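Local coordinates for protein CbbY (Rhodobacter sphaeroides, PDB 4UAS), which dephosphorylates xylulose-1,5-bisphosphate, a potent Rubisco inhibitor that Rubisco itself produces, using a magnesium ion as cofactor, at residues F7-D10 and G11-E15; E53-A56 and R57-H61; I91-R94 and P95-D99; P154-Y157 and R158-L161; D176-N179 and G180-A183. All blocks are in the same frame, centred on the assembly; numbering follows the deposited sequence.

Interaction 1 of 5, residues F7-D10 and G11-E15; sequences FDVD and GTLAE. With MG (magnesium ion), chain D; PO4 (phosphate ion), chain C.
T12 OG1 donates a hydrogen bond of 2.8 Å to D8 OD2, using the lone pair of that oxygen that lies away from OD1. The same OD2 binds magnesium at 2.1 Å, so one carboxylate oxygen is gripped by hydroxyl and metal together. With CG anti to the backbone N (chi1 -178°), D8 reaches the ion next to the backbone O of D10, bound at 2.2 Å; phosphate O4, two waters and D176 complete six ligands. Two backbone amides also hold the phosphate: D10 N meets O3 at 2.8 Å, V9 N at 3.1 Å. V9 O accepts from both T12 N and L13 N, closing a tight turn around G11, whose positive phi suits a glycine. A valine in place of T12 would probably cost D8 OD2 its hydroxyl donor, so that the carboxylate is held less firmly at the metal. Farther from the site, L13 CD2 packs on F7 CD1 at 3.7 Å, the two side chains crossing at about a right angle, and L13 CD1 approaches V9 CG2. This is the DxDx(T/V) loop of the HAD phosphatases, which follows strand 4-7 and carries the inferred nucleophile D8 and proton donor D10.

Interaction 2 of 5, residues E53-A56 and R57-H61; sequences ERIA and RFLRH
Successive i to i+4 bonds run from R57 N to E53 O, F58 N to R54 O and L59 N to I55 O, the last 2.9 Å long, before R60 N to A56 O weakens at 3.1 Å. On one side of this helix I55 and L59 lie side by side and point the same way. I55 CG2, anti to the backbone N, meets L59 CD1 at 3.8 Å, and L59 CG rests 3.4 Å from I55 O. An alanine at L59 is likely to open a gap beside I55 CG2 and strip cover from the carbonyl of I55. Elsewhere R60 bends at chi3 (-62°), which folds its guanidinium back over the helix: A56 O lies over one face and R57 CA packs on a face, 3.4 Å above the plane. At the guanidinium edge, in plane, a water accepts from R60 NH1 at 3.1 Å and donates to E53 O at 2.8 Å. The polar ends of E53, R54 and R57 turn elsewhere, to K150, T48 and T48 respectively; E53 and R54 belong to the substrate site. I55 and L59 pack on I71 of helix 71-87, I55 and R54 on F24 of helix 17-31, and the F58 ring meets W35 and W37 edge-to-face.

Interaction 3 of 5, residues I91-R94 and P95-D99; sequences IALR and PGIAD
L93 and R94 lead into helix 97-107 with different jobs: the leucine reaches forward to the first helical turn, while the arginine touches it with its root and sends its tip elsewhere. L93 has CG anti to the carbonyl carbon (chi1 -60°), and its two methyls divide between neighbouring residues. CD1 meets A98 CB at 3.9 Å; CD2 makes a looser approach to I97 CG2 at 4.3 Å. The leucine branch thus spans the two residues that open the helix, and F130 packs against it from outside the pair.

I97 turns its other branch toward R94. Its CG1 lies 3.5 Å from R94 O and 4.0 Å from R94 CB, so the isoleucine covers the root of the arginine and leaves the guanidinium alone. Beyond CB the arginine chain bends at chi3 (65°) and leads away, and NH1 bonds to the backbone oxygens of G11 and S194. That places the charged group near the 7-15 loop that binds magnesium, about 4 Å from the side chain of D176.

The turn itself is held by R94 O, which accepts from I97 N at 3.2 Å with an N-H...O angle of 165°. A water donates to the same oxygen at 2.8 Å and accepts from A98 N at 3.0 Å, bridging the carbonyl to a first-turn amide of the helix. P95 and G96 form the bend, G96 with a positive phi that calls for glycine. The arrangement is a type II beta turn with P95-G96 at its corners, G96 also the N-cap, where the chain enters helix 97-107 of the HAD fold.

Interaction 4 of 5, residues P154-Y157 and R158-L161; sequences PDIY and RLAL
Just before helix 155-164, which packs beside the parallel sheet of the HAD core, P154 lies alongside R158 of its first turn, the two side chains pointing the same way. The pyrrolidine ring sits on a face of the guanidinium: P154 CB is 3.6 Å above its plane, over the centre, and P154 CG lies 3.8 Å from R158 NH2. The arginine gets there by running extended from CG to NE, back along the helix toward its N-terminus.

At the edge of the same guanidinium, in its plane, comes D155. R158 NH1 donates to D155 OD1 at 3.0 Å, a salt bridge with an N-H...O angle of 152°, and the oxygen is met nearly along its own C-O bond. Carboxylate and guanidinium planes are 50° apart, and the bond is made by OD1. Proline on a face and aspartate at the edge together restrict how the arginine end can turn, while NH2 makes a weak hydrogen bond to G186 O.

The helix belongs to the layer flanking strands 4-7 and 140-142, and its apolar residues face that way. I156 CD1 meets L159 CD2 at 4.1 Å, the two side chains crossing at a slant, and both also rest on A142; A160 packs on A142 and L6. Y157 lies against helix 178-186, touching A183 and A184, and also L6 of strand 4-7, and its hydroxyl is hydrogen-bonded to E175.

Under the side chains the backbone bonds are regular, from R158 N to P154 O at 3.0 Å through L161 N to Y157 O at 2.9 Å. L161 folds over the last of these acceptors, its CG 3.4 Å from Y157 O.

Interaction 5 of 5, residues D176-N179 and G180-A183; sequences DSLN and GLRA. With MG (magnesium ion), chain D.
S177 and G180 meet at the start of helix 178-186, where the serine hydroxyl takes the amide of the first turn. From CB, the side chain of S177 carries OG to a place between its backbone N and carbonyl carbon (chi1 74°), and there OG accepts from G180 N at 3.1 Å, an N-cap bond. The same OG lies 2.7 Å from a water that is itself a magnesium ligand, so one hydroxyl links the helix end to the metal's inner shell. G180 sits close to S177 OG, with no side chain between.

The helix is the crossover of the beta-alpha-beta unit 171-175, 178-186, 190-193, and D176 follows strand 171-175 directly. D176 OD1 binds magnesium at 2.2 Å, beside the ligands D8 and D10, while OD2 accepts from the second metal-bound water at 2.9 Å. Both carboxylate oxygens therefore serve the metal site, one directly and one through water.

Farther along the helix, R182 N bonds to L178 O at 2.9 Å. The aliphatic part of the arginine follows that bond: R182 CG lies 3.3 Å from the same oxygen, and L178 CD1 touches R182 CG at 4.1 Å as the two chains meet at a slant. L178 CD1 also approaches L181 CD2, and P152, from the loop before helix 155-164, packs against R182.

Interaction 1 is the buried core of the set, and interaction 5 joins it at the magnesium, sharing both metal waters; here chemistry is metal coordination and carboxylates. Interaction 3, at the surface, reaches the same loop through R94, which bonds to G11 and L13, though its own contacts are apolar packing and one turn bond. Interactions 4 and 5 pack helix 155-164 against helix 178-186, with P154 and Y157 on A183; interaction 4 adds a salt bridge at its outer side. Interaction 2 stands apart, its centre about 23 Å from that of interaction 1 and touching none of the others, a helix that lends E53 and R54 to the substrate site.

Interaction 1 of 5, residues F7-D10 and G11-E15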
# COMPACT_ATOMS: atom_id res chain seq x y z
N PHE A 7 -2.66 4.90 7.11
CA PHE A 7 -3.02 4.61 5.73
C PHE A 7 -2.15 3.56 5.09
O PHE A 7 -0.95 3.67 5.04
CB PHE A 7 -2.88 5.85 4.85
CG PHE A 7 -3.82 6.98 5.21
CD1 PHE A 7 -5.01 7.15 4.52
CD2 PHE A 7 -3.49 7.89 6.19
CE1 PHE A 7 -5.85 8.25 4.81
CE2 PHE A 7 -4.36 8.92 6.50
CZ PHE A 7 -5.50 9.11 5.80
N ASP A 8 -2.81 2.52 4.53
CA ASP A 8 -2.23 1.72 3.51
C ASP A 8 -1.91 2.61 2.30
O ASP A 8 -2.49 3.67 2.14
CB ASP A 8 -3.23 0.65 3.14
CG ASP A 8 -2.78 -0.32 2.12
OD1 ASP A 8 -1.65 -0.85 2.29
OD2 ASP A 8 -3.42 -0.47 1.06
N VAL A 9 -1.03 2.13 1.42
CA VAL A 9 -0.70 2.87 0.21
C VAL A 9 -1.36 2.30 -1.05
O VAL A 9 -2.28 2.89 -1.61
CB VAL A 9 0.85 3.05 0.03
CG1 VAL A 9 1.17 3.70 -1.30
CG2 VAL A 9 1.40 3.84 1.18
N ASP A 10 -0.91 1.13 -1.47
CA ASP A 10 -1.37 0.56 -2.74
C ASP A 10 -2.83 0.14 -2.67
O ASP A 10 -3.20 -0.73 -1.91
CB ASP A 10 -0.51 -0.63 -3.15
CG ASP A 10 0.93 -0.26 -3.40
OD1 ASP A 10 1.17 0.70 -4.16
OD2 ASP A 10 1.81 -0.92 -2.77
N GLY A 11 -3.63 0.76 -3.54
CA GLY A 11 -5.05 0.49 -3.57
C GLY A 11 -5.85 1.28 -2.57
O GLY A 11 -7.07 1.18 -2.61
N THR A 12 -5.21 2.07 -1.72
CA THR A 12 -5.85 2.85 -0.66
C THR A 12 -5.68 4.33 -0.96
O THR A 12 -6.68 5.05 -1.18
CB THR A 12 -5.41 2.38 0.72
OG1 THR A 12 -5.81 1.06 0.96
CG2 THR A 12 -5.96 3.26 1.81
N LEU A 13 -4.45 4.82 -0.89
CA LEU A 13 -4.23 6.20 -1.29
C LEU A 13 -4.55 6.41 -2.77
O LEU A 13 -5.02 7.47 -3.15
CB LEU A 13 -2.79 6.66 -1.02
CG LEU A 13 -2.38 6.73 0.46
CD1 LEU A 13 -0.93 7.11 0.58
CD2 LEU A 13 -3.23 7.65 1.27
N ALA A 14 -4.21 5.44 -3.63
CA ALA A 14 -4.30 5.54 -5.06
C ALA A 14 -4.38 4.15 -5.61
O ALA A 14 -3.85 3.22 -5.02
CB ALA A 14 -3.14 6.32 -5.64
N GLU A 15 -4.97 4.00 -6.79
CA GLU A 15 -4.94 2.75 -7.56
C GLU A 15 -3.59 2.69 -8.28
O GLU A 15 -3.38 3.33 -9.32
CB GLU A 15 -6.07 2.70 -8.56
CG GLU A 15 -7.36 2.20 -8.00
CD GLU A 15 -7.35 0.56 -7.79
OE1 GLU A 15 -8.46 0.06 -7.60
OE2 GLU A 15 -6.36 -0.32 -8.01
MG MG D . -3.15 -2.12 -0.23
P PO4 C . 0.40 -1.85 0.41
O1 PO4 C . 0.82 -2.61 1.73
O2 PO4 C . 1.31 -2.42 -0.76
O3 PO4 C . 0.60 -0.34 0.40
O4 PO4 C . -1.06 -2.20 -0.01
O HOH W 1 -3.32 -3.62 -1.54
O HOH W 2 -3.33 -3.52 1.48

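Interaction 2 of 5, residues E53-A56 and R57-H61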
# COMPACT_ATOMS: atom_id res chain seq x y z
N GLU A 53 9.44 -10.30 -2.52
CA GLU A 53 8.78 -11.52 -2.12
C GLU A 53 7.93 -12.08 -3.25
O GLU A 53 7.81 -13.29 -3.45
CB GLU A 53 7.94 -11.28 -0.85
CG GLU A 53 8.75 -10.92 0.42
CD GLU A 53 9.19 -9.45 0.52
OE1 GLU A 53 9.00 -8.64 -0.37
OE2 GLU A 53 9.77 -9.15 1.63
N ARG A 54 7.26 -11.20 -3.98
CA ARG A 54 6.39 -11.60 -5.08
C ARG A 54 7.26 -12.18 -6.23
O ARG A 54 6.90 -13.20 -6.80
CB ARG A 54 5.61 -10.36 -5.61
CG ARG A 54 4.56 -10.70 -6.59
CD ARG A 54 3.67 -9.52 -6.96
NE ARG A 54 2.99 -9.08 -5.78
CZ ARG A 54 2.91 -7.87 -5.35
NH1 ARG A 54 3.17 -6.84 -6.15
NH2 ARG A 54 2.53 -7.63 -4.09
N ILE A 55 8.39 -11.55 -6.55
CA ILE A 55 9.29 -12.14 -7.55
C ILE A 55 9.73 -13.50 -7.12
O ILE A 55 9.75 -14.45 -7.90
CB ILE A 55 10.47 -11.17 -7.87
CG1 ILE A 55 10.00 -9.87 -8.50
CG2 ILE A 55 11.51 -11.88 -8.73
CD1 ILE A 55 11.04 -8.76 -8.40
N ALA A 56 10.15 -13.64 -5.84
CA ALA A 56 10.63 -14.91 -5.34
C ALA A 56 9.58 -15.99 -5.47
O ALA A 56 9.88 -17.14 -5.88
CB ALA A 56 11.10 -14.77 -3.90
N ARG A 57 8.33 -15.66 -5.15
CA ARG A 57 7.25 -16.62 -5.27
C ARG A 57 7.07 -17.08 -6.73
O ARG A 57 6.96 -18.28 -7.04
CB ARG A 57 5.93 -16.05 -4.77
CG ARG A 57 4.71 -16.85 -5.11
CD ARG A 57 3.45 -16.24 -4.59
NE ARG A 57 2.26 -16.84 -5.15
CZ ARG A 57 1.04 -16.37 -4.93
NH1 ARG A 57 0.86 -15.34 -4.11
NH2 ARG A 57 0.00 -16.91 -5.56
N PHE A 58 7.04 -16.12 -7.63
CA PHE A 58 6.92 -16.43 -9.06
C PHE A 58 8.06 -17.34 -9.49
O PHE A 58 7.83 -18.33 -10.21
CB PHE A 58 6.95 -15.14 -9.83
CG PHE A 58 7.15 -15.30 -11.31
CD1 PHE A 58 6.19 -15.81 -12.13
CD2 PHE A 58 8.35 -14.90 -11.86
CE1 PHE A 58 6.41 -15.97 -13.45
CE2 PHE A 58 8.62 -15.01 -13.23
CZ PHE A 58 7.60 -15.57 -14.01
N LEU A 59 9.29 -17.05 -9.08
CA LEU A 59 10.46 -17.84 -9.49
C LEU A 59 10.46 -19.27 -8.97
O LEU A 59 11.10 -20.14 -9.54
CB LEU A 59 11.77 -17.13 -9.19
CG LEU A 59 12.01 -15.87 -9.93
CD1 LEU A 59 13.28 -15.15 -9.44
CD2 LEU A 59 12.07 -16.11 -11.41
N ARG A 60 9.72 -19.53 -7.90
CA ARG A 60 9.68 -20.88 -7.34
C ARG A 60 9.04 -21.89 -8.23
O ARG A 60 9.38 -23.06 -8.16
CB ARG A 60 9.05 -20.94 -5.97
CG ARG A 60 9.99 -20.43 -4.88
CD ARG A 60 9.52 -20.74 -3.44
NE ARG A 60 8.23 -20.11 -3.12
CZ ARG A 60 8.02 -18.90 -2.57
NH1 ARG A 60 9.02 -18.03 -2.34
NH2 ARG A 60 6.76 -18.52 -2.37
N HIS A 61 8.10 -21.46 -9.07
CA HIS A 61 7.27 -22.35 -9.87
C HIS A 61 7.34 -22.12 -11.37
O HIS A 61 7.04 -23.03 -12.13
CB HIS A 61 5.80 -22.27 -9.43
CG HIS A 61 5.60 -22.47 -7.94
ND1 HIS A 61 5.91 -23.67 -7.35
CD2 HIS A 61 5.16 -21.65 -6.95
CE1 HIS A 61 5.69 -23.58 -6.05
NE2 HIS A 61 5.23 -22.37 -5.78
O HOH W 3 8.22 -15.21 -1.49

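Interaction 3 of 5, residues I91-R94 and P95-D99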
# COMPACT_ATOMS: atom_id res chain seq x y z
N ILE A 91 -1.47 9.15 -12.27
CA ILE A 91 -2.14 8.56 -11.10
C ILE A 91 -2.75 9.67 -10.23
O ILE A 91 -2.14 10.69 -9.93
CB ILE A 91 -1.15 7.72 -10.28
CG1 ILE A 91 -0.48 6.57 -11.12
CG2 ILE A 91 -1.79 7.12 -9.06
CD1 ILE A 91 -1.43 5.56 -11.66
N ALA A 92 -3.98 9.44 -9.80
CA ALA A 92 -4.72 10.35 -8.88
C ALA A 92 -4.95 9.67 -7.56
O ALA A 92 -5.03 8.45 -7.47
CB ALA A 92 -6.08 10.71 -9.46
N LEU A 93 -5.15 10.47 -6.51
CA LEU A 93 -5.65 9.88 -5.25
C LEU A 93 -7.03 9.30 -5.41
O LEU A 93 -7.86 9.80 -6.19
CB LEU A 93 -5.69 10.94 -4.14
CG LEU A 93 -4.35 11.57 -3.79
CD1 LEU A 93 -4.55 12.78 -2.91
CD2 LEU A 93 -3.47 10.51 -3.10
N ARG A 94 -7.35 8.25 -4.66
CA ARG A 94 -8.70 7.72 -4.63
C ARG A 94 -9.66 8.79 -4.08
O ARG A 94 -9.30 9.60 -3.22
CB ARG A 94 -8.77 6.46 -3.81
CG ARG A 94 -8.09 5.27 -4.50
CD ARG A 94 -8.43 3.93 -3.83
NE ARG A 94 -9.86 3.62 -3.96
CZ ARG A 94 -10.48 2.70 -3.26
NH1 ARG A 94 -9.82 1.91 -2.42
NH2 ARG A 94 -11.82 2.58 -3.38
N PRO A 95 -10.91 8.76 -4.53
CA PRO A 95 -11.89 9.67 -3.98
C PRO A 95 -11.96 9.64 -2.47
O PRO A 95 -11.93 8.57 -1.84
CB PRO A 95 -13.20 9.26 -4.59
CG PRO A 95 -12.83 8.54 -5.85
CD PRO A 95 -11.50 7.93 -5.59
N GLY A 96 -12.06 10.83 -1.87
CA GLY A 96 -12.20 10.97 -0.44
C GLY A 96 -10.89 11.11 0.35
O GLY A 96 -10.90 11.51 1.50
N ILE A 97 -9.78 10.65 -0.23
CA ILE A 97 -8.53 10.59 0.51
C ILE A 97 -7.93 11.98 0.81
O ILE A 97 -7.61 12.30 1.96
CB ILE A 97 -7.51 9.72 -0.27
CG1 ILE A 97 -7.89 8.21 -0.32
CG2 ILE A 97 -6.09 9.94 0.25
CD1 ILE A 97 -7.89 7.57 1.05
N ALA A 98 -7.87 12.81 -0.20
CA ALA A 98 -7.39 14.17 0.01
C ALA A 98 -8.25 14.93 1.02
O ALA A 98 -7.71 15.62 1.91
CB ALA A 98 -7.30 14.96 -1.32
N ASP A 99 -9.57 14.82 0.92
CA ASP A 99 -10.48 15.52 1.88
C ASP A 99 -10.27 15.03 3.31
O ASP A 99 -10.26 15.84 4.24
CB ASP A 99 -11.90 15.30 1.47
CG ASP A 99 -12.25 15.99 0.17
OD1 ASP A 99 -11.53 16.91 -0.24
OD2 ASP A 99 -13.31 15.65 -0.38
O HOH W 4 -8.94 12.32 -2.91

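Interaction 4 of 5, residues P154-Y157 and R158-L161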
# COMPACT_ATOMS: atom_id res chain seq x y z
N PRO A 154 1.00 -8.14 11.41
CA PRO A 154 0.75 -6.76 11.93
C PRO A 154 2.01 -5.94 12.17
O PRO A 154 1.86 -4.78 12.58
CB PRO A 154 0.01 -7.02 13.25
CG PRO A 154 -0.53 -8.42 13.11
CD PRO A 154 0.57 -9.15 12.38
N ASP A 155 3.20 -6.52 12.00
CA ASP A 155 4.40 -5.82 12.47
C ASP A 155 4.56 -4.40 11.91
O ASP A 155 5.02 -3.54 12.65
CB ASP A 155 5.60 -6.68 12.24
CG ASP A 155 5.62 -7.91 13.23
OD1 ASP A 155 4.80 -7.89 14.21
OD2 ASP A 155 6.47 -8.78 13.07
N ILE A 156 4.22 -4.13 10.66
CA ILE A 156 4.40 -2.80 10.12
C ILE A 156 3.47 -1.80 10.84
O ILE A 156 3.83 -0.63 11.04
CB ILE A 156 4.18 -2.79 8.60
CG1 ILE A 156 4.78 -1.54 7.96
CG2 ILE A 156 2.74 -3.05 8.21
CD1 ILE A 156 6.30 -1.45 8.07
N TYR A 157 2.25 -2.21 11.19
CA TYR A 157 1.36 -1.39 11.97
C TYR A 157 1.83 -1.17 13.38
O TYR A 157 1.72 -0.08 13.94
CB TYR A 157 -0.08 -1.94 11.96
CG TYR A 157 -0.88 -1.64 10.70
CD1 TYR A 157 -1.17 -2.59 9.75
CD2 TYR A 157 -1.37 -0.37 10.51
CE1 TYR A 157 -1.94 -2.27 8.62
CE2 TYR A 157 -2.13 -0.04 9.41
CZ TYR A 157 -2.40 -0.98 8.45
OH TYR A 157 -3.18 -0.64 7.40
N ARG A 158 2.38 -2.22 14.00
CA ARG A 158 2.99 -2.07 15.34
C ARG A 158 4.13 -1.09 15.32
O ARG A 158 4.26 -0.28 16.26
CB ARG A 158 3.43 -3.43 15.85
CG ARG A 158 2.27 -4.38 16.10
CD ARG A 158 2.70 -5.77 16.49
NE ARG A 158 1.55 -6.61 16.78
CZ ARG A 158 1.40 -7.87 16.46
NH1 ARG A 158 2.33 -8.55 15.77
NH2 ARG A 158 0.29 -8.46 16.84
N LEU A 159 4.94 -1.11 14.28
CA LEU A 159 6.04 -0.13 14.14
C LEU A 159 5.46 1.27 14.06
O LEU A 159 5.88 2.18 14.78
CB LEU A 159 6.86 -0.49 12.89
CG LEU A 159 7.83 0.59 12.42
CD1 LEU A 159 8.80 1.02 13.45
CD2 LEU A 159 8.44 0.21 11.09
N ALA A 160 4.48 1.48 13.16
CA ALA A 160 3.91 2.79 12.99
C ALA A 160 3.32 3.31 14.28
O ALA A 160 3.47 4.50 14.61
CB ALA A 160 2.85 2.73 11.89
N LEU A 161 2.59 2.47 14.97
CA LEU A 161 1.97 2.89 16.25
C LEU A 161 3.01 3.24 17.31
O LEU A 161 2.80 4.19 18.09
CB LEU A 161 1.06 1.82 16.77
CG LEU A 161 -0.27 1.66 16.03
CD1 LEU A 161 -0.92 0.34 16.42
CD2 LEU A 161 -1.17 2.82 16.31

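Interaction 5 of 5, residues D176-N179 and G180-A183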
# COMPACT_ATOMS: atom_id res chain seq x y z
N ASP A 176 -7.37 -1.68 1.73
CA ASP A 176 -8.05 -2.12 0.56
C ASP A 176 -8.05 -3.62 0.37
O ASP A 176 -8.70 -4.10 -0.57
CB ASP A 176 -7.52 -1.49 -0.73
CG ASP A 176 -6.18 -2.10 -1.09
OD1 ASP A 176 -5.31 -2.06 -0.20
OD2 ASP A 176 -5.95 -2.60 -2.22
N SER A 177 -7.30 -4.40 1.14
CA SER A 177 -7.08 -5.80 0.91
C SER A 177 -7.23 -6.59 2.16
O SER A 177 -7.11 -6.07 3.29
CB SER A 177 -5.70 -6.04 0.33
OG SER A 177 -4.69 -5.89 1.33
N LEU A 178 -7.44 -7.89 2.02
CA LEU A 178 -7.57 -8.79 3.14
C LEU A 178 -6.26 -8.91 3.92
O LEU A 178 -6.29 -8.89 5.15
CB LEU A 178 -8.09 -10.13 2.71
CG LEU A 178 -8.26 -11.19 3.77
CD1 LEU A 178 -9.17 -10.70 4.92
CD2 LEU A 178 -8.79 -12.48 3.19
N ASN A 179 -5.14 -9.01 3.25
CA ASN A 179 -3.89 -9.02 3.96
C ASN A 179 -3.73 -7.78 4.83
O ASN A 179 -3.19 -7.84 5.94
CB ASN A 179 -2.71 -9.14 3.03
CG ASN A 179 -2.44 -10.51 2.47
OD1 ASN A 179 -1.91 -10.63 1.28
ND2 ASN A 179 -2.69 -11.50 3.20
N GLY A 180 -4.15 -6.65 4.28
CA GLY A 180 -4.06 -5.39 5.02
C GLY A 180 -5.00 -5.33 6.24
O GLY A 180 -4.59 -4.92 7.32
N LEU A 181 -6.23 -5.76 6.03
CA LEU A 181 -7.20 -5.85 7.12
C LEU A 181 -6.67 -6.70 8.23
O LEU A 181 -6.75 -6.37 9.41
CB LEU A 181 -8.53 -6.37 6.57
CG LEU A 181 -9.59 -6.72 7.61
CD1 LEU A 181 -10.04 -5.54 8.43
CD2 LEU A 181 -10.77 -7.35 6.93
N ARG A 182 -6.16 -7.89 7.89
CA ARG A 182 -5.63 -8.79 8.91
C ARG A 182 -4.49 -8.16 9.70
O ARG A 182 -4.39 -8.32 10.93
CB ARG A 182 -5.16 -10.10 8.28
CG ARG A 182 -6.28 -10.96 7.75
CD ARG A 182 -5.76 -12.14 6.93
NE ARG A 182 -5.00 -13.04 7.76
CZ ARG A 182 -4.15 -13.94 7.31
NH1 ARG A 182 -3.90 -14.04 6.04
NH2 ARG A 182 -3.58 -14.71 8.18
N ALA A 183 -3.60 -7.46 9.01
CA ALA A 183 -2.46 -6.81 9.63
C ALA A 183 -2.95 -5.74 10.57
O ALA A 183 -2.43 -5.64 11.71
CB ALA A 183 -1.56 -6.24 8.56
MG MG D . -3.15 -2.12 -0.23
O HOH W 1 -3.32 -3.62 -1.54
O HOH W 2 -3.33 -3.52 1.48